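Local atomic coordinates of XAC2610 protein (Xanthomonas axonopodis pv. citri, PDB entry 4QTQ), a protein that probably acts as an immunity protein, inhibiting a peptidoglycan hydrolase delivered by the type IV secretion system with which the bacterium kills rival cells. Residues 28-33 with 94-99; 61-66 with 132-137; 77-82 with 90-95; 107-112 with 123-128. All blocks are in the same frame, centred on the assembly; numbering follows the deposited sequence.

Contact 1 (28-33 with 94-99). With CA (calcium ion), chain B.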
loop_
_atom_site.group_PDB
_atom_site.type_symbol
_atom_site.label_atom_id
_atom_site.label_comp_id
_atom_site.label_asym_id
_atom_site.label_seq_id
_atom_site.Cartn_x
_atom_site.Cartn_y
_atom_site.Cartn_z
ATOM N N ILE A 28 -12.712 12.783 5.254
ATOM C CA ILE A 28 -11.471 13.245 4.637
ATOM C C ILE A 28 -11.782 13.526 3.181
ATOM O O ILE A 28 -12.300 12.655 2.478
ATOM C CB ILE A 28 -10.359 12.185 4.729
ATOM C CG1 ILE A 28 -10.006 11.904 6.197
ATOM C CG2 ILE A 28 -9.114 12.649 3.980
ATOM C CD1 ILE A 28 -9.245 10.612 6.417
ATOM N N ALA A 29 -11.481 14.738 2.728
ATOM C CA ALA A 29 -11.765 15.112 1.344
ATOM C C ALA A 29 -10.552 14.781 0.508
ATOM O O ALA A 29 -9.422 15.087 0.899
ATOM C CB ALA A 29 -12.101 16.590 1.235
ATOM N N VAL A 30 -10.784 14.141 -0.634
ATOM C CA VAL A 30 -9.705 13.777 -1.541
ATOM C C VAL A 30 -10.091 14.174 -2.959
ATOM O O VAL A 30 -11.190 13.841 -3.430
ATOM C CB VAL A 30 -9.396 12.264 -1.528
ATOM C CG1 VAL A 30 -8.170 11.976 -2.392
ATOM C CG2 VAL A 30 -9.169 11.761 -0.109
ATOM N N SER A 31 -9.196 14.907 -3.615
ATOM C CA SER A 31 -9.378 15.267 -5.013
ATOM C C SER A 31 -8.202 14.773 -5.835
ATOM O O SER A 31 -7.092 14.654 -5.332
ATOM C CB SER A 31 -9.548 16.781 -5.177
ATOM O OG SER A 31 -8.384 17.490 -4.784
ATOM N N VAL A 32 -8.467 14.479 -7.098
ATOM C CA VAL A 32 -7.447 14.039 -8.038
ATOM C C VAL A 32 -7.516 14.978 -9.238
ATOM O O VAL A 32 -8.607 15.293 -9.715
ATOM C CB VAL A 32 -7.688 12.587 -8.525
ATOM C CG1 VAL A 32 -6.583 12.150 -9.486
ATOM C CG2 VAL A 32 -7.778 11.622 -7.350
ATOM N N HIS A 33 -6.353 15.441 -9.687
ATOM C CA HIS A 33 -6.235 16.254 -10.878
ATOM C C HIS A 33 -5.205 15.571 -11.791
ATOM O O HIS A 33 -4.016 15.532 -11.464
ATOM C CB HIS A 33 -5.809 17.672 -10.474
ATOM C CG HIS A 33 -6.401 18.123 -9.172
ATOM N ND1 HIS A 33 -7.599 18.798 -9.092
ATOM C CD2 HIS A 33 -5.978 17.955 -7.896
ATOM C CE1 HIS A 33 -7.878 19.046 -7.825
ATOM N NE2 HIS A 33 -6.910 18.545 -7.078
ATOM N N ILE A 94 -6.598 4.612 -4.069
ATOM C CA ILE A 94 -6.195 5.581 -3.045
ATOM C C ILE A 94 -6.784 5.160 -1.710
ATOM O O ILE A 94 -8.010 5.111 -1.565
ATOM C CB ILE A 94 -6.675 7.006 -3.397
ATOM C CG1 ILE A 94 -5.932 7.529 -4.631
ATOM C CG2 ILE A 94 -6.478 7.958 -2.212
ATOM C CD1 ILE A 94 -6.561 8.754 -5.247
ATOM N N ILE A 95 -5.898 4.856 -0.762
ATOM C CA ILE A 95 -6.246 4.266 0.553
ATOM C C ILE A 95 -5.812 5.172 1.733
ATOM O O ILE A 95 -4.646 5.568 1.850
ATOM C CB ILE A 95 -5.560 2.888 0.700
ATOM C CG1 ILE A 95 -6.118 1.900 -0.339
ATOM C CG2 ILE A 95 -5.671 2.332 2.126
ATOM C CD1 ILE A 95 -5.060 0.992 -0.937
ATOM N N LEU A 96 -6.775 5.489 2.586
ATOM C CA LEU A 96 -6.582 6.245 3.828
ATOM C C LEU A 96 -6.661 5.275 5.014
ATOM O O LEU A 96 -7.686 4.630 5.249
ATOM C CB LEU A 96 -7.661 7.321 3.968
ATOM C CG LEU A 96 -8.047 8.114 2.721
ATOM C CD1 LEU A 96 -9.276 8.964 3.004
ATOM C CD2 LEU A 96 -6.892 8.981 2.263
ATOM N N THR A 97 -5.556 5.155 5.741
ATOM C CA THR A 97 -5.395 4.128 6.751
ATOM C C THR A 97 -4.207 4.519 7.623
ATOM O O THR A 97 -3.214 5.049 7.118
ATOM C CB THR A 97 -5.150 2.745 6.100
ATOM O OG1 THR A 97 -5.210 1.725 7.095
ATOM C CG2 THR A 97 -3.778 2.680 5.397
ATOM N N ASP A 98 -4.323 4.293 8.930
ATOM C CA ASP A 98 -3.240 4.621 9.859
ATOM C C ASP A 98 -2.333 3.426 9.911
ATOM O O ASP A 98 -2.680 2.401 10.473
ATOM C CB ASP A 98 -3.777 4.940 11.261
ATOM C CG ASP A 98 -2.679 5.359 12.240
ATOM O OD1 ASP A 98 -1.594 5.830 11.802
ATOM O OD2 ASP A 98 -2.923 5.221 13.464
ATOM N N ILE A 99 -1.170 3.552 9.299
ATOM C CA ILE A 99 -0.246 2.436 9.180
ATOM C C ILE A 99 0.596 2.329 10.447
ATOM O O ILE A 99 0.834 1.228 10.942
ATOM C CB ILE A 99 0.644 2.584 7.920
ATOM C CG1 ILE A 99 -0.234 2.475 6.659
ATOM C CG2 ILE A 99 1.749 1.531 7.896
ATOM C CD1 ILE A 99 0.466 2.797 5.358
HETATM CA CA CA B . -0.322 7.615 10.976
HETATM O O HOH W 1 1.095 9.434 11.106
#
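Ile-28 opens the contact by closing around one methyl of Leu-96: its CB, CG2 and CD1 all approach Leu-96 CD1, with CD1 to CD1 at 3.8 Å. The two side chains reach for each other tip to tip across the interface between two sheets. Two residues on, Val-30 presents CG2, the methyl beside its backbone N, to the same Leu-96 CD1 at 4.2 Å, while its CG1, anti to N (chi1 -174°), faces Ile-94 CG2 more loosely at 4.4 Å. Val-32 closes the row: its CG2 lies 3.8 Å from Ile-94 CD1, the two side chains sliding past each other in opposite directions. No hydrogen bond crosses, and the strand axes stay 10.3 Å apart with their directions 159° from each other. This is face-to-face packing in a beta-sandwich. Strand 28-33 belongs to a four-stranded antiparallel sheet, between strands 20-25 and 52-56, and strand 94-97 to the mixed sheet opposite; from the neighbouring strand 78-80, Phe-78 packs beside Val-30, and the His-80 side chain touches Ile-28 and Leu-96. Just past the strand, Asp-98 binds calcium through OD1 at 2.3 Å, together with Asn-100, Asp-102, His-104 through its carbonyl O, Asp-106 and a water. Its OD2 accepts the N-H of Gly-103, so both carboxylate oxygens are engaged. The contact itself is wholly aliphatic and buried, held by methyl packing alone; the ion is bound just past the end of strand 94-97, beyond the touching residues.

Contact 2 (61-66 with 132-137)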
loop_
_atom_site.group_PDB
_atom_site.type_symbol
_atom_site.label_atom_id
_atom_site.label_comp_id
_atom_site.label_asym_id
_atom_site.label_seq_id
_atom_site.Cartn_x
_atom_site.Cartn_y
_atom_site.Cartn_z
ATOM N N LYS A 61 -5.044 22.108 6.763
ATOM C CA LYS A 61 -4.718 22.643 5.470
ATOM C C LYS A 61 -4.558 21.477 4.466
ATOM O O LYS A 61 -3.942 20.446 4.790
ATOM C CB LYS A 61 -3.411 23.437 5.620
ATOM C CG LYS A 61 -2.913 24.181 4.399
ATOM C CD LYS A 61 -1.971 25.322 4.820
ATOM C CE LYS A 61 -0.811 25.496 3.852
ATOM N NZ LYS A 61 -1.249 25.614 2.434
ATOM N N PRO A 62 -5.112 21.627 3.254
ATOM C CA PRO A 62 -4.929 20.606 2.212
ATOM C C PRO A 62 -3.463 20.245 1.969
ATOM O O PRO A 62 -2.601 21.120 2.014
ATOM C CB PRO A 62 -5.522 21.272 0.963
ATOM C CG PRO A 62 -6.524 22.245 1.497
ATOM C CD PRO A 62 -5.949 22.753 2.784
ATOM N N ILE A 63 -3.198 18.961 1.730
ATOM C CA ILE A 63 -1.859 18.469 1.410
ATOM C C ILE A 63 -1.879 17.840 0.009
ATOM O O ILE A 63 -2.714 16.974 -0.274
ATOM C CB ILE A 63 -1.396 17.424 2.453
ATOM C CG1 ILE A 63 -1.358 18.061 3.855
ATOM C CG2 ILE A 63 -0.037 16.861 2.070
ATOM C CD1 ILE A 63 -1.302 17.076 5.006
ATOM N N ALA A 64 -0.971 18.283 -0.859
ATOM C CA ALA A 64 -0.876 17.770 -2.235
ATOM C C ALA A 64 0.213 16.703 -2.359
ATOM O O ALA A 64 1.346 16.913 -1.946
ATOM C CB ALA A 64 -0.594 18.912 -3.206
ATOM N N LEU A 65 -0.136 15.557 -2.923
ATOM C CA LEU A 65 0.830 14.517 -3.210
ATOM C C LEU A 65 1.052 14.502 -4.701
ATOM O O LEU A 65 0.097 14.699 -5.466
ATOM C CB LEU A 65 0.309 13.163 -2.760
ATOM C CG LEU A 65 -0.081 13.034 -1.298
ATOM C CD1 LEU A 65 -0.698 11.670 -1.077
ATOM C CD2 LEU A 65 1.124 13.234 -0.400
ATOM N N GLU A 66 2.301 14.277 -5.106
ATOM C CA GLU A 66 2.661 14.165 -6.510
ATOM C C GLU A 66 3.322 12.807 -6.805
ATOM O O GLU A 66 4.548 12.725 -6.919
ATOM C CB GLU A 66 3.585 15.307 -6.923
ATOM C CG GLU A 66 2.926 16.683 -6.908
ATOM C CD GLU A 66 3.205 17.494 -5.651
ATOM O OE1 GLU A 66 3.825 16.970 -4.691
ATOM O OE2 GLU A 66 2.805 18.682 -5.632
ATOM N N LYS A 132 3.208 18.711 9.806
ATOM C CA LYS A 132 1.847 18.854 9.280
ATOM C C LYS A 132 1.847 18.557 7.800
ATOM O O LYS A 132 1.355 19.347 6.992
ATOM C CB LYS A 132 1.250 20.250 9.536
ATOM C CG LYS A 132 0.992 20.552 10.999
ATOM C CD LYS A 132 -0.194 19.775 11.546
ATOM C CE LYS A 132 -0.055 19.617 13.046
ATOM N NZ LYS A 132 -1.105 18.768 13.659
ATOM N N THR A 133 2.418 17.415 7.441
ATOM C CA THR A 133 2.319 16.966 6.085
ATOM C C THR A 133 2.459 15.455 5.968
ATOM O O THR A 133 2.647 14.747 6.959
ATOM C CB THR A 133 3.355 17.664 5.200
ATOM O OG1 THR A 133 3.014 17.446 3.822
ATOM C CG2 THR A 133 4.767 17.142 5.484
ATOM N N LEU A 134 2.365 14.987 4.730
ATOM C CA LEU A 134 2.455 13.583 4.402
ATOM C C LEU A 134 3.806 13.418 3.759
ATOM O O LEU A 134 4.121 14.149 2.835
ATOM C CB LEU A 134 1.338 13.213 3.416
ATOM C CG LEU A 134 -0.033 13.061 4.079
ATOM C CD1 LEU A 134 -1.168 13.347 3.107
ATOM C CD2 LEU A 134 -0.146 11.663 4.673
ATOM N N VAL A 135 4.584 12.452 4.240
ATOM C CA VAL A 135 5.968 12.254 3.817
ATOM C C VAL A 135 6.100 10.911 3.108
ATOM O O VAL A 135 5.739 9.873 3.652
ATOM C CB VAL A 135 6.902 12.341 5.053
ATOM C CG1 VAL A 135 8.363 12.114 4.672
ATOM C CG2 VAL A 135 6.754 13.710 5.722
ATOM N N PHE A 136 6.592 10.923 1.876
ATOM C CA PHE A 136 6.799 9.682 1.148
ATOM C C PHE A 136 7.709 8.772 1.966
ATOM O O PHE A 136 8.770 9.214 2.413
ATOM C CB PHE A 136 7.417 9.949 -0.224
ATOM C CG PHE A 136 7.788 8.699 -0.960
ATOM C CD1 PHE A 136 6.828 7.987 -1.671
ATOM C CD2 PHE A 136 9.074 8.201 -0.903
ATOM C CE1 PHE A 136 7.157 6.815 -2.351
ATOM C CE2 PHE A 136 9.411 7.032 -1.583
ATOM C CZ PHE A 136 8.443 6.337 -2.297
ATOM N N ASN A 137 7.308 7.513 2.150
ATOM C CA ASN A 137 8.107 6.540 2.915
ATOM C C ASN A 137 8.735 5.494 2.001
ATOM O O ASN A 137 8.047 4.627 1.451
ATOM C CB ASN A 137 7.272 5.843 3.987
ATOM C CG ASN A 137 8.137 5.205 5.069
ATOM O OD1 ASN A 137 8.732 4.144 4.866
ATOM N ND2 ASN A 137 8.241 5.873 6.213
HETATM O O HOH W 2 -1.792 20.083 7.012
#
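Strands 63-65 and 133-136 run nearly parallel, their axes 7.4 Å apart at closest approach and 20° from each other in direction, with no hydrogen bond between them. They are outermost strands of the two sheets of the beta-sandwich, and their side chains close it along one border. Ile-63 and Leu-134 carry the contact. Ile-63 CG2, anti to the backbone N, touches Leu-134 CD1 at 3.8 Å, the two side chains crossing at about a right angle, and also meets the hydroxyl OG1 of Thr-133 at 3.6 Å. The other branch of Ile-63 reaches over the Thr-133 backbone, CD1 lying 3.8 Å from Thr-133 CA. Leu-65, two residues on, brings the end of its side chain in; its CD2 rests against Leu-134 CB at 3.8 Å, the two side chains again crossing at about a right angle. Val-107 of strand 106-112 backs both leucines, and Phe-127 and Tyr-125 flank Ile-63 and Leu-65. The backbone N of Leu-134 is buried here without a hydrogen-bonding partner. Lys-132 and Thr-133 together face Asp-128 in a G1 beta bulge. At the solvent-facing end one water bridges the two segments, donating to Lys-61 O at 3.1 Å and to Lys-132 O at 3.2 Å.

Contact 3 (77-82 with 90-95)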
loop_
_atom_site.group_PDB
_atom_site.type_symbol
_atom_site.label_atom_id
_atom_site.label_comp_id
_atom_site.label_asym_id
_atom_site.label_seq_id
_atom_site.Cartn_x
_atom_site.Cartn_y
_atom_site.Cartn_z
ATOM N N THR A 77 -12.120 2.904 -6.273
ATOM C CA THR A 77 -11.294 4.097 -6.268
ATOM C C THR A 77 -10.711 4.423 -4.889
ATOM O O THR A 77 -9.487 4.502 -4.739
ATOM C CB THR A 77 -12.071 5.299 -6.834
ATOM O OG1 THR A 77 -12.812 4.884 -7.991
ATOM C CG2 THR A 77 -11.110 6.426 -7.212
ATOM N N PHE A 78 -11.578 4.577 -3.890
ATOM C CA PHE A 78 -11.156 5.007 -2.551
ATOM C C PHE A 78 -11.558 4.024 -1.476
ATOM O O PHE A 78 -12.673 3.482 -1.487
ATOM C CB PHE A 78 -11.783 6.346 -2.173
ATOM C CG PHE A 78 -11.503 7.449 -3.138
ATOM C CD1 PHE A 78 -10.285 8.110 -3.119
ATOM C CD2 PHE A 78 -12.472 7.864 -4.040
ATOM C CE1 PHE A 78 -10.025 9.145 -4.006
ATOM C CE2 PHE A 78 -12.225 8.908 -4.913
ATOM C CZ PHE A 78 -11.000 9.547 -4.898
ATOM N N TYR A 79 -10.652 3.827 -0.526
ATOM C CA TYR A 79 -10.932 3.045 0.666
ATOM C C TYR A 79 -10.402 3.776 1.901
ATOM O O TYR A 79 -9.296 4.327 1.900
ATOM C CB TYR A 79 -10.335 1.643 0.532
ATOM C CG TYR A 79 -10.385 0.803 1.793
ATOM C CD1 TYR A 79 -11.514 0.036 2.121
ATOM C CD2 TYR A 79 -9.293 0.773 2.661
ATOM C CE1 TYR A 79 -11.541 -0.732 3.275
ATOM C CE2 TYR A 79 -9.310 0.011 3.809
ATOM C CZ TYR A 79 -10.421 -0.740 4.117
ATOM O OH TYR A 79 -10.383 -1.479 5.275
ATOM N N HIS A 80 -11.213 3.792 2.945
ATOM C CA HIS A 80 -10.842 4.371 4.222
ATOM C C HIS A 80 -11.136 3.318 5.277
ATOM O O HIS A 80 -12.278 2.912 5.464
ATOM C CB HIS A 80 -11.637 5.663 4.449
ATOM C CG HIS A 80 -11.277 6.405 5.704
ATOM N ND1 HIS A 80 -12.065 7.417 6.212
ATOM C CD2 HIS A 80 -10.235 6.279 6.558
ATOM C CE1 HIS A 80 -11.518 7.888 7.317
ATOM N NE2 HIS A 80 -10.408 7.212 7.553
ATOM N N GLY A 81 -10.087 2.830 5.924
ATOM C CA GLY A 81 -10.231 1.784 6.918
ATOM C C GLY A 81 -8.920 1.097 7.211
ATOM O O GLY A 81 -7.876 1.482 6.661
ATOM N N PRO A 82 -8.957 0.067 8.071
ATOM C CA PRO A 82 -7.727 -0.622 8.428
ATOM C C PRO A 82 -7.260 -1.602 7.341
ATOM O O PRO A 82 -8.059 -2.021 6.477
ATOM C CB PRO A 82 -8.102 -1.363 9.722
ATOM C CG PRO A 82 -9.605 -1.427 9.753
ATOM C CD PRO A 82 -10.147 -0.618 8.609
ATOM N N ASN A 90 -9.367 -6.456 -1.250
ATOM C CA ASN A 90 -9.579 -5.602 -2.415
ATOM C C ASN A 90 -8.324 -4.827 -2.768
ATOM O O ASN A 90 -7.378 -4.738 -1.984
ATOM C CB ASN A 90 -10.710 -4.595 -2.161
ATOM C CG ASN A 90 -12.088 -5.210 -2.297
ATOM O OD1 ASN A 90 -12.321 -6.063 -3.154
ATOM N ND2 ASN A 90 -13.019 -4.761 -1.458
ATOM N N ARG A 91 -8.346 -4.266 -3.966
ATOM C CA ARG A 91 -7.324 -3.369 -4.449
ATOM C C ARG A 91 -8.039 -2.060 -4.720
ATOM O O ARG A 91 -9.073 -2.045 -5.375
ATOM C CB ARG A 91 -6.723 -3.930 -5.731
ATOM C CG ARG A 91 -5.733 -3.021 -6.446
ATOM C CD ARG A 91 -5.426 -3.544 -7.844
ATOM N NE ARG A 91 -6.626 -3.634 -8.678
ATOM C CZ ARG A 91 -6.669 -4.158 -9.902
ATOM N NH1 ARG A 91 -5.571 -4.648 -10.476
ATOM N NH2 ARG A 91 -7.822 -4.188 -10.563
ATOM N N HIS A 92 -7.511 -0.970 -4.180
ATOM C CA HIS A 92 -8.065 0.362 -4.404
ATOM C C HIS A 92 -6.956 1.257 -4.901
ATOM O O HIS A 92 -5.794 0.991 -4.632
ATOM C CB HIS A 92 -8.661 0.939 -3.114
ATOM C CG HIS A 92 -9.976 0.337 -2.732
ATOM N ND1 HIS A 92 -10.078 -0.864 -2.064
ATOM C CD2 HIS A 92 -11.244 0.774 -2.914
ATOM C CE1 HIS A 92 -11.351 -1.145 -1.857
ATOM N NE2 HIS A 92 -12.079 -0.167 -2.364
ATOM N N SER A 93 -7.320 2.316 -5.626
ATOM C CA SER A 93 -6.330 3.291 -6.120
ATOM C C SER A 93 -5.744 4.177 -5.003
ATOM O O SER A 93 -4.544 4.472 -5.001
ATOM C CB SER A 93 -6.953 4.183 -7.193
ATOM O OG SER A 93 -7.318 3.428 -8.330
ATOM N N ILE A 94 -6.598 4.612 -4.069
ATOM C CA ILE A 94 -6.195 5.581 -3.045
ATOM C C ILE A 94 -6.784 5.160 -1.710
ATOM O O ILE A 94 -8.010 5.111 -1.565
ATOM C CB ILE A 94 -6.675 7.006 -3.397
ATOM C CG1 ILE A 94 -5.932 7.529 -4.631
ATOM C CG2 ILE A 94 -6.478 7.958 -2.212
ATOM C CD1 ILE A 94 -6.561 8.754 -5.247
ATOM N N ILE A 95 -5.898 4.856 -0.762
ATOM C CA ILE A 95 -6.246 4.266 0.553
ATOM C C ILE A 95 -5.812 5.172 1.733
ATOM O O ILE A 95 -4.646 5.568 1.850
ATOM C CB ILE A 95 -5.560 2.888 0.700
ATOM C CG1 ILE A 95 -6.118 1.900 -0.339
ATOM C CG2 ILE A 95 -5.671 2.332 2.126
ATOM C CD1 ILE A 95 -5.060 0.992 -0.937
#
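Tyr-79 lays its CB over the centre of the His-92 imidazole, a CH-pi contact of 3.5 Å from CB to the ring centroid, only 9° off the ring normal. The two rings lie obliquely, planes at 37°. With CG anti to the backbone N (chi1 171°), the phenol runs on beyond the imidazole, and OH hydrogen-bonds Pro-82 O at 2.7 Å, in the carbonyl plane on a lone pair, which fixes the far end of the ring. Ile-95 CG2 meets that ring at its edge, 4.0 Å from Tyr-79 CD2, and Lys-88 adds a cation-pi contact. Strands 78-80 and 94-97 form the parallel pair of the mixed sheet in this beta-sandwich, with Phe-78 paired to Ile-94 and Tyr-79 to Ile-95. The backbone of Ile-94 is held through both N and O: N donates to Thr-77 O at 3.0 Å, and O accepts Tyr-79 N at 3.1 Å, tilted slightly from the carbonyl plane. On the face bearing Phe-78 and Ile-94, the two lie side by side, pointing the same way, Phe-78 CE1 reaching Ile-94 CD1 at 3.7 Å. Thr-77 CG2 sits over one face of the phenyl ring, toward its rim, while Thr-77 OG1 bonds to Asp-73 O.

Contact 4 (107-112 with 123-128)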
loop_
_atom_site.group_PDB
_atom_site.type_symbol
_atom_site.label_atom_id
_atom_site.label_comp_id
_atom_site.label_asym_id
_atom_site.label_seq_id
_atom_site.Cartn_x
_atom_site.Cartn_y
_atom_site.Cartn_z
ATOM N N VAL A 107 -1.529 7.714 3.901
ATOM C CA VAL A 107 -2.075 7.591 2.561
ATOM C C VAL A 107 -1.245 6.617 1.723
ATOM O O VAL A 107 -0.002 6.630 1.763
ATOM C CB VAL A 107 -2.181 8.968 1.857
ATOM C CG1 VAL A 107 -2.755 8.821 0.447
ATOM C CG2 VAL A 107 -3.026 9.912 2.682
ATOM N N VAL A 108 -1.958 5.758 1.001
ATOM C CA VAL A 108 -1.350 4.756 0.137
ATOM C C VAL A 108 -1.944 4.920 -1.251
ATOM O O VAL A 108 -3.165 4.973 -1.423
ATOM C CB VAL A 108 -1.606 3.320 0.650
ATOM C CG1 VAL A 108 -0.986 2.302 -0.294
ATOM C CG2 VAL A 108 -1.080 3.137 2.057
ATOM N N VAL A 109 -1.076 4.999 -2.247
ATOM C CA VAL A 109 -1.491 5.296 -3.599
ATOM C C VAL A 109 -1.003 4.189 -4.551
ATOM O O VAL A 109 0.162 3.783 -4.497
ATOM C CB VAL A 109 -0.953 6.682 -3.994
ATOM C CG1 VAL A 109 -1.102 6.934 -5.473
ATOM C CG2 VAL A 109 -1.676 7.770 -3.194
ATOM N N TRP A 110 -1.906 3.686 -5.392
ATOM C CA TRP A 110 -1.541 2.697 -6.403
ATOM C C TRP A 110 -0.810 3.439 -7.503
ATOM O O TRP A 110 -1.436 4.082 -8.349
ATOM C CB TRP A 110 -2.776 1.967 -6.930
ATOM C CG TRP A 110 -2.474 1.003 -8.071
ATOM C CD1 TRP A 110 -1.241 0.583 -8.498
ATOM C CD2 TRP A 110 -3.432 0.344 -8.916
ATOM N NE1 TRP A 110 -1.374 -0.268 -9.575
ATOM C CE2 TRP A 110 -2.706 -0.448 -9.840
ATOM C CE3 TRP A 110 -4.834 0.366 -9.002
ATOM C CZ2 TRP A 110 -3.329 -1.202 -10.824
ATOM C CZ3 TRP A 110 -5.452 -0.387 -9.981
ATOM C CH2 TRP A 110 -4.697 -1.163 -10.883
ATOM N N SER A 111 0.521 3.368 -7.474
ATOM C CA SER A 111 1.372 4.190 -8.342
ATOM C C SER A 111 2.154 3.421 -9.412
ATOM O O SER A 111 2.728 4.036 -10.300
ATOM C CB SER A 111 2.374 4.970 -7.497
ATOM O OG SER A 111 3.200 4.087 -6.753
ATOM N N GLY A 112 2.198 2.096 -9.338
ATOM C CA GLY A 112 3.014 1.337 -10.286
ATOM C C GLY A 112 2.516 -0.070 -10.438
ATOM O O GLY A 112 1.487 -0.436 -9.862
ATOM N N SER A 123 2.853 3.660 -3.487
ATOM C CA SER A 123 3.582 4.716 -2.843
ATOM C C SER A 123 2.884 4.935 -1.514
ATOM O O SER A 123 1.669 5.137 -1.475
ATOM C CB SER A 123 3.562 6.004 -3.682
ATOM O OG SER A 123 4.247 5.847 -4.927
ATOM N N VAL A 124 3.664 4.881 -0.435
ATOM C CA VAL A 124 3.159 5.048 0.924
ATOM C C VAL A 124 3.643 6.385 1.489
ATOM O O VAL A 124 4.832 6.712 1.405
ATOM C CB VAL A 124 3.603 3.865 1.814
ATOM C CG1 VAL A 124 3.142 4.045 3.247
ATOM C CG2 VAL A 124 3.064 2.566 1.243
ATOM N N TYR A 125 2.703 7.153 2.045
ATOM C CA TYR A 125 2.979 8.441 2.686
ATOM C C TYR A 125 2.450 8.457 4.129
ATOM O O TYR A 125 1.234 8.321 4.360
ATOM C CB TYR A 125 2.325 9.597 1.913
ATOM C CG TYR A 125 2.597 9.612 0.416
ATOM C CD1 TYR A 125 1.947 8.726 -0.431
ATOM C CD2 TYR A 125 3.492 10.513 -0.146
ATOM C CE1 TYR A 125 2.186 8.720 -1.794
ATOM C CE2 TYR A 125 3.747 10.522 -1.516
ATOM C CZ TYR A 125 3.088 9.612 -2.333
ATOM O OH TYR A 125 3.285 9.594 -3.681
ATOM N N LEU A 126 3.358 8.626 5.092
ATOM C CA LEU A 126 2.971 8.743 6.497
ATOM C C LEU A 126 2.738 10.206 6.870
ATOM O O LEU A 126 3.507 11.094 6.491
ATOM C CB LEU A 126 4.044 8.134 7.407
ATOM C CG LEU A 126 4.328 6.640 7.259
ATOM C CD1 LEU A 126 5.341 6.220 8.306
ATOM C CD2 LEU A 126 3.058 5.810 7.400
ATOM N N PHE A 127 1.676 10.460 7.622
ATOM C CA PHE A 127 1.461 11.786 8.138
ATOM C C PHE A 127 2.531 12.081 9.187
ATOM O O PHE A 127 2.702 11.326 10.139
ATOM C CB PHE A 127 0.073 11.931 8.760
ATOM C CG PHE A 127 -0.267 13.341 9.102
ATOM C CD1 PHE A 127 -0.562 14.251 8.099
ATOM C CD2 PHE A 127 -0.263 13.773 10.422
ATOM C CE1 PHE A 127 -0.859 15.564 8.406
ATOM C CE2 PHE A 127 -0.566 15.085 10.737
ATOM C CZ PHE A 127 -0.875 15.981 9.730
ATOM N N ASP A 128 3.271 13.162 8.977
ATOM C CA ASP A 128 4.323 13.554 9.892
ATOM C C ASP A 128 3.751 14.664 10.754
ATOM O O ASP A 128 3.580 15.790 10.290
ATOM C CB ASP A 128 5.551 14.021 9.115
ATOM C CG ASP A 128 6.801 14.069 9.967
ATOM O OD1 ASP A 128 6.820 14.821 10.965
ATOM O OD2 ASP A 128 7.768 13.354 9.628
#
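A beta hairpin of strands 106-112 and 121-128 supplies this contact, the two strands running antiparallel at 165° with axes 4.8 Å apart. Val-107 and Tyr-125 form a hydrogen-bonded pair: Val-107 N donates to Tyr-125 O at 2.9 Å, almost straight at 173°, and Tyr-125 N returns a bond to Val-107 O at 2.8 Å. Val-109 and Ser-123 repeat the pattern, Val-109 N to Ser-123 O and Ser-123 N to Val-109 O both at 2.9 Å. Between them Val-108 and Val-124 are a non-hydrogen-bonded pair whose CG2 methyls meet at 4.3 Å on the other face, where Leu-140 of helix 138-143 packs on Val-124. The hairpin lies within the mixed sheet of the beta-sandwich, with strand 94-97 beside 106-112 and strand 133-136 beside 121-128. On the face carrying Val-107, Val-109 and Tyr-125, the tyrosine runs back along its own strand in the direction of Ser-123: with CG beside its own N (chi1 -50°), the ring turns one edge to Val-107 O, and CE1 comes to 4.2 Å from Val-109 CG2. Toward the hairpin turn, Ser-111 and Gly-112 face Ser-121 together in a classic beta bulge. Ser-111 OG, set between its backbone N and carbonyl carbon, there meets Ser-123 OG in a short hydrogen bond of 2.7 Å, a side-chain link added to the backbone pairing. Trp-110 points away from the partner strand and stacks on Tyr-71, its NE1 making a weak bond to Gly-112 O.

In the fold
Contacts 3 and 4 are pairings within the mixed sheet, whereas contacts 1 and 2 join that sheet to the four-stranded one across the sandwich interior. Contacts 1 and 3 share Ile-94 and Ile-95, and Leu-96 N probably bonds Tyr-79 O at 2.9 Å. Contact 4 continues the sheet beyond strand 94-97, where Ile-95 N lies 2.8 Å from Val-108 O, and joins contact 2 through Asn-137 N to Val-124 O at 2.7 Å. Contacts 2 and 3 lie farthest apart, centres about 17 Å. Contact 1 supplies one calcium ligand, Asp-98, at its end; Leu-134 of contact 2 approaches the ion to about 7 Å and Val-107 of contact 4 to about 9 Å, measured from their side chains.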